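Local coordinates for protein GTP pyrophosphokinase (Streptococcus pneumoniae, PDB 2BE3) that probably transfers pyrophosphate from ATP to GTP or GDP to make the alarmone (p)ppGpp, at residues A[67-70]-A[71-75]; A[24-27]-A[28-31]; A[167-170]-A[171-174]. All blocks are in the same frame, centred on the assembly; numbering follows the deposited sequence.

Contact 1. Residues A[67-70]-A[71-75]; sequences ATLE and HDLQD
His71 and Glu70 run alongside each other, with the Glu70 methylene CG set over one face of the imidazole. It makes a CH-pi contact, 3.6 Å from CG to the centroid of the His71 ring and 12° off the ring normal. Glu70 reaches this place because its CG sits between its own backbone N and carbonyl carbon (chi1 68°), from where the extended chain runs beside the ring. The carboxylate plane lies 18° from that of the imidazole, and OE1 is engaged in a salt bridge with Lys137. At the edge of the same ring, in its plane, are Ala67 O and Thr68 CA, the oxygen 3.8 Å from His71 CD2.

Thr68 opens the turn. Its carbonyl O accepts two backbone bonds, from His71 N and from Asp72 N, each at 2.9 Å. The Thr68 hydroxyl adds a side-chain bond, OG1 giving its hydrogen to Asp72 OD2 at 2.8 Å from above the carboxylate plane. Beyond it, Leu73 N bonds to Leu69 O at 3.1 Å, and the two leucines are neighbours on one side of the turn, with Leu69 CD1 3.7 Å from Leu73 CD2.

The result is a single-turn helix, 69-72, on the connection from helix 52-62 to strand 77-83 within the region found in RelA/SpoT proteins; the chain leaves helical geometry at Leu73. Its leucine side rests on Ile55 of helix 52-62, with Leu69 also reaching Phe11 of helix 6-35, while Gln74 and Asp75 lead on toward strand 77-83 and touch strand 137-147.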
# COMPACT_ATOMS: atom_id res chain seq x y z
N ALA A 67 21.44 -11.34 14.37
CA ALA A 67 21.78 -11.75 13.02
C ALA A 67 20.66 -12.56 12.34
O ALA A 67 20.42 -12.36 11.16
CB ALA A 67 23.06 -12.52 13.03
N THR A 68 19.95 -13.41 13.08
CA THR A 68 18.93 -14.26 12.47
C THR A 68 17.50 -13.76 12.71
O THR A 68 16.52 -14.36 12.27
CB THR A 68 19.11 -15.75 12.90
OG1 THR A 68 18.68 -15.92 14.25
CG2 THR A 68 20.57 -16.16 12.79
N LEU A 69 17.40 -12.63 13.40
CA LEU A 69 16.12 -12.10 13.81
C LEU A 69 15.10 -12.04 12.68
O LEU A 69 13.96 -12.52 12.81
CB LEU A 69 16.32 -10.74 14.46
CG LEU A 69 15.05 -9.99 14.89
CD1 LEU A 69 14.17 -10.89 15.82
CD2 LEU A 69 15.39 -8.63 15.51
N GLU A 70 15.50 -11.49 11.53
CA GLU A 70 14.56 -11.30 10.43
C GLU A 70 14.18 -12.61 9.72
O GLU A 70 13.20 -12.68 8.96
CB GLU A 70 15.15 -10.30 9.44
CG GLU A 70 16.35 -10.82 8.68
CD GLU A 70 16.99 -9.75 7.82
OE1 GLU A 70 16.71 -9.72 6.61
OE2 GLU A 70 17.74 -8.92 8.36
N HIS A 71 14.96 -13.65 9.99
CA HIS A 71 14.72 -14.91 9.35
C HIS A 71 13.89 -15.82 10.23
O HIS A 71 13.18 -16.70 9.71
CB HIS A 71 16.08 -15.60 9.00
CG HIS A 71 17.03 -14.70 8.27
ND1 HIS A 71 16.88 -14.37 6.94
CD2 HIS A 71 18.14 -14.04 8.69
CE1 HIS A 71 17.86 -13.58 6.56
NE2 HIS A 71 18.65 -13.36 7.60
N ASP A 72 14.01 -15.66 11.54
CA ASP A 72 13.49 -16.65 12.49
C ASP A 72 12.19 -16.22 13.15
O ASP A 72 11.38 -17.07 13.48
CB ASP A 72 14.49 -16.98 13.60
CG ASP A 72 15.72 -17.78 13.11
OD1 ASP A 72 15.71 -18.37 11.99
OD2 ASP A 72 16.71 -17.83 13.88
N LEU A 73 12.01 -14.91 13.36
CA LEU A 73 10.79 -14.37 13.92
C LEU A 73 9.74 -14.04 12.85
O LEU A 73 9.90 -13.10 12.08
CB LEU A 73 11.12 -13.13 14.79
CG LEU A 73 10.10 -12.69 15.83
CD1 LEU A 73 9.54 -13.90 16.56
CD2 LEU A 73 10.64 -11.65 16.79
N GLN A 74 8.66 -14.80 12.82
CA GLN A 74 7.70 -14.71 11.71
C GLN A 74 6.69 -13.55 11.76
O GLN A 74 6.06 -13.24 10.74
CB GLN A 74 6.97 -16.04 11.56
CG GLN A 74 7.92 -17.15 11.02
CD GLN A 74 7.21 -18.51 10.83
OE1 GLN A 74 6.33 -18.89 11.62
NE2 GLN A 74 7.59 -19.22 9.77
N ASP A 75 6.54 -12.89 12.90
CA ASP A 75 5.41 -12.02 13.07
C ASP A 75 5.81 -10.67 13.64
O ASP A 75 5.02 -10.07 14.36
CB ASP A 75 4.37 -12.69 13.96
CG ASP A 75 4.85 -12.87 15.42
OD1 ASP A 75 6.02 -13.30 15.62
OD2 ASP A 75 4.06 -12.55 16.36

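Contact 2. Residues A[24-27]-A[28-31]; sequences IKLR and GIRK
Arg27 O receives the N-H of Lys31 at 3.0 Å, a nearly straight bond (164°). This is the regular i to i+4 bond of the helix. Two residues earlier the pattern is less even: Ile29 N bonds to Lys25 O at 3.3 Å, and Gly28 N makes only weak bonds, to Ile24 O and Lys25 O.

On one face of the helix Arg27 and Arg30 project together as neighbours one turn apart, their guanidinium planes 10° from parallel. Arg27 is extended from CG to NE. Arg30 leaves the backbone with CG opposite its N (chi1 176°) and then bends at chi3, which brings NH2 back to 3.7 Å from Arg27 CG, while Arg27 CA lies over one face of the Arg30 guanidinium. The meeting is thus of a charged tip with an aliphatic stem; Arg27 NE and Arg30 NH2 remain 4.7 Å apart. Each head has a backbone acceptor, Arg27 NH2 on Val45 O and Arg30 NH1 on Glu43 O, which probably eases the closeness of two like charges.

Another face of the helix is apolar and buried. Leu26 and Ile29 lie alongside, Leu26 CD2 being 3.8 Å from Ile29 CD1, and Ile29 CB rests 3.3 Å from Leu26 O.

This part of the long helix 6-35 packs through Leu26 and Ile29 on strand 42-49 and helix 89-97, with Leu26 also meeting strand 77-83. Ile29 further packs on Ile133 of the second subunit, so the same apolar face reaches the dimer contact.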
# COMPACT_ATOMS: atom_id res chain seq x y z
N ILE A 24 -3.93 -1.95 4.06
CA ILE A 24 -4.68 -1.34 2.96
C ILE A 24 -5.04 -2.38 1.88
O ILE A 24 -6.16 -2.39 1.37
CB ILE A 24 -3.92 -0.12 2.38
CG1 ILE A 24 -3.99 1.06 3.34
CG2 ILE A 24 -4.46 0.29 0.99
CD1 ILE A 24 -2.81 2.04 3.12
N LYS A 25 -4.10 -3.25 1.54
CA LYS A 25 -4.34 -4.30 0.56
C LYS A 25 -5.38 -5.32 1.02
O LYS A 25 -6.26 -5.66 0.28
CB LYS A 25 -3.03 -4.98 0.16
CG LYS A 25 -2.21 -4.10 -0.77
CD LYS A 25 -0.76 -4.57 -0.76
CE LYS A 25 -0.04 -4.13 -2.03
NZ LYS A 25 1.31 -4.77 -2.11
N LEU A 26 -5.34 -5.73 2.28
CA LEU A 26 -6.34 -6.66 2.80
C LEU A 26 -7.76 -6.06 2.86
O LEU A 26 -8.73 -6.74 2.49
CB LEU A 26 -5.88 -7.19 4.15
CG LEU A 26 -4.64 -8.07 3.99
CD1 LEU A 26 -4.00 -8.39 5.31
CD2 LEU A 26 -4.95 -9.33 3.20
N ARG A 27 -7.87 -4.80 3.31
CA ARG A 27 -9.10 -4.05 3.24
C ARG A 27 -9.58 -3.82 1.81
O ARG A 27 -10.78 -3.69 1.58
CB ARG A 27 -8.93 -2.71 3.96
CG ARG A 27 -8.69 -2.89 5.45
CD ARG A 27 -8.32 -1.60 6.11
NE ARG A 27 -8.06 -1.84 7.51
CZ ARG A 27 -7.43 -1.00 8.32
NH1 ARG A 27 -6.96 0.17 7.87
NH2 ARG A 27 -7.25 -1.35 9.59
N GLY A 28 -8.68 -3.77 0.83
CA GLY A 28 -9.11 -3.52 -0.54
C GLY A 28 -9.79 -4.77 -1.08
O GLY A 28 -10.69 -4.68 -1.91
N ILE A 29 -9.41 -5.93 -0.58
CA ILE A 29 -10.15 -7.15 -0.90
C ILE A 29 -11.62 -7.04 -0.52
O ILE A 29 -12.48 -7.22 -1.37
CB ILE A 29 -9.53 -8.40 -0.21
CG1 ILE A 29 -8.12 -8.69 -0.80
CG2 ILE A 29 -10.48 -9.64 -0.30
CD1 ILE A 29 -7.24 -9.49 0.20
N ARG A 30 -11.88 -6.70 0.74
CA ARG A 30 -13.21 -6.46 1.24
C ARG A 30 -13.95 -5.46 0.36
O ARG A 30 -15.09 -5.69 -0.05
CB ARG A 30 -13.13 -5.97 2.69
CG ARG A 30 -14.45 -5.59 3.31
CD ARG A 30 -14.28 -5.06 4.74
NE ARG A 30 -13.61 -3.77 4.69
CZ ARG A 30 -12.87 -3.26 5.66
NH1 ARG A 30 -12.67 -3.92 6.80
NH2 ARG A 30 -12.30 -2.08 5.46
N LYS A 31 -13.28 -4.35 0.08
CA LYS A 31 -13.83 -3.30 -0.76
C LYS A 31 -14.15 -3.81 -2.18
O LYS A 31 -15.15 -3.39 -2.77
CB LYS A 31 -12.84 -2.12 -0.79
CG LYS A 31 -13.24 -0.90 -1.63
CD LYS A 31 -14.08 0.13 -0.81
CE LYS A 31 -15.61 -0.06 -1.04
NZ LYS A 31 -16.47 0.61 0.02

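Contact 3. Residues A[167-170]-A[171-174]; sequences DFPD and EIKK
Phe168 packs across the first turn of a helix, meeting Ile172 at about a right angle and Lys173 obliquely. Ring atom CD2 of Phe168 is 3.7 Å from Lys173 CD, so an aliphatic part of the lysine, and not its ammonium group, meets the aromatic ring. Lys173 brings CD there by setting CG opposite its backbone N (chi1 -167°) and bending at chi2; its NZ goes on to a salt bridge with Glu177. On the ring's other ortho carbon, Phe168 CD1 lies 4.0 Å from Ile172 CG2. The second branch of the isoleucine turns to the proline: Ile172 CD1 runs beside the pyrrolidine and stands 4.0 Å from Pro169 CG. Ile172 thus meets two successive loop residues, one with each branch.

Pro169 also occupies the N-cap position. Its carbonyl O takes the N-H of Lys173 at 2.9 Å in an almost straight bond (170°), and Ile172 N adds a weak one. The next helical bond, from Lys174 N to Asp170 O, is 3.0 Å long.

The opposite character appears at Asp170, Glu171 and Lys174, which are exposed. There the contact consists of little beyond the backbone and the CB atoms, as where Lys174 CB rests 3.4 Å from Asp170 O. Glu171 directs its carboxylate along the helix to a salt bridge with Arg175, and the Lys174 chain extends away from the turn.

The loop that follows helix 148-164 thus leads into helix 170-191, and Phe168 and Pro169 pack back on the former through Leu160 and Tyr164.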
# COMPACT_ATOMS: atom_id res chain seq x y z
N ASP A 167 0.12 -20.39 34.02
CA ASP A 167 -0.33 -20.68 35.38
C ASP A 167 -1.57 -19.88 35.82
O ASP A 167 -1.51 -19.05 36.73
CB ASP A 167 0.82 -20.48 36.36
CG ASP A 167 0.54 -21.07 37.74
OD1 ASP A 167 -0.51 -21.74 37.97
OD2 ASP A 167 1.41 -20.84 38.61
N PHE A 168 -2.70 -20.18 35.20
CA PHE A 168 -3.94 -19.48 35.49
C PHE A 168 -4.55 -19.87 36.86
O PHE A 168 -4.59 -21.04 37.22
CB PHE A 168 -4.96 -19.72 34.36
CG PHE A 168 -4.46 -19.29 32.99
CD1 PHE A 168 -4.36 -17.93 32.66
CD2 PHE A 168 -4.09 -20.25 32.03
CE1 PHE A 168 -3.91 -17.53 31.41
CE2 PHE A 168 -3.64 -19.88 30.77
CZ PHE A 168 -3.54 -18.50 30.45
N PRO A 169 -5.00 -18.89 37.63
CA PRO A 169 -5.83 -19.33 38.76
C PRO A 169 -6.97 -20.25 38.29
O PRO A 169 -7.53 -20.07 37.19
CB PRO A 169 -6.37 -18.02 39.32
CG PRO A 169 -5.31 -17.02 38.98
CD PRO A 169 -4.80 -17.44 37.62
N ASP A 170 -7.27 -21.26 39.11
CA ASP A 170 -8.33 -22.24 38.85
C ASP A 170 -9.61 -21.63 38.32
O ASP A 170 -10.25 -22.19 37.42
CB ASP A 170 -8.69 -22.99 40.14
CG ASP A 170 -7.83 -24.22 40.37
OD1 ASP A 170 -7.36 -24.85 39.39
OD2 ASP A 170 -7.63 -24.55 41.56
N GLU A 171 -9.99 -20.50 38.90
CA GLU A 171 -11.20 -19.84 38.48
C GLU A 171 -11.11 -19.27 37.07
O GLU A 171 -12.10 -19.30 36.32
CB GLU A 171 -11.59 -18.73 39.46
CG GLU A 171 -12.84 -17.98 39.00
CD GLU A 171 -14.13 -18.85 39.03
OE1 GLU A 171 -14.04 -20.10 39.24
OE2 GLU A 171 -15.23 -18.27 38.85
N ILE A 172 -9.96 -18.71 36.73
CA ILE A 172 -9.75 -18.09 35.44
C ILE A 172 -9.66 -19.17 34.34
O ILE A 172 -10.33 -19.05 33.30
CB ILE A 172 -8.55 -17.13 35.48
CG1 ILE A 172 -9.01 -15.80 36.10
CG2 ILE A 172 -7.97 -16.91 34.10
CD1 ILE A 172 -7.93 -14.98 36.77
N LYS A 173 -8.89 -20.22 34.61
CA LYS A 173 -8.82 -21.39 33.74
C LYS A 173 -10.19 -22.05 33.47
O LYS A 173 -10.51 -22.37 32.32
CB LYS A 173 -7.82 -22.39 34.32
CG LYS A 173 -7.43 -23.51 33.36
CD LYS A 173 -6.65 -22.97 32.14
CE LYS A 173 -6.20 -24.09 31.17
NZ LYS A 173 -7.08 -24.14 29.95
N LYS A 174 -11.00 -22.25 34.51
CA LYS A 174 -12.33 -22.84 34.33
C LYS A 174 -13.10 -22.00 33.33
O LYS A 174 -13.79 -22.53 32.45
CB LYS A 174 -13.10 -22.94 35.67
CG LYS A 174 -14.67 -22.93 35.54
CD LYS A 174 -15.42 -22.44 36.81
CE LYS A 174 -16.94 -22.51 36.64
NZ LYS A 174 -17.73 -22.07 37.84

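All three are local contacts of helical turns, but they occupy different places. Contacts 1 and 2 are both partly buried, each with two buried apolar residues, whereas contact 3 is at the surface, where a loop starts helix 170-191, about 39 Å from contact 2 between centres and across the chain's centre. Contact 2 lies in helix 6-35, which contact 1 touches through Leu69 and Glu70; the apolar pair of contact 2 faces the sheet and, in part, the second subunit, that of contact 1 helix 52-62. Chemically, contact 1 combines a CH-pi contact with a threonine-aspartate bond, contact 2 has paired arginines and contact 3 an aromatic-aliphatic cluster.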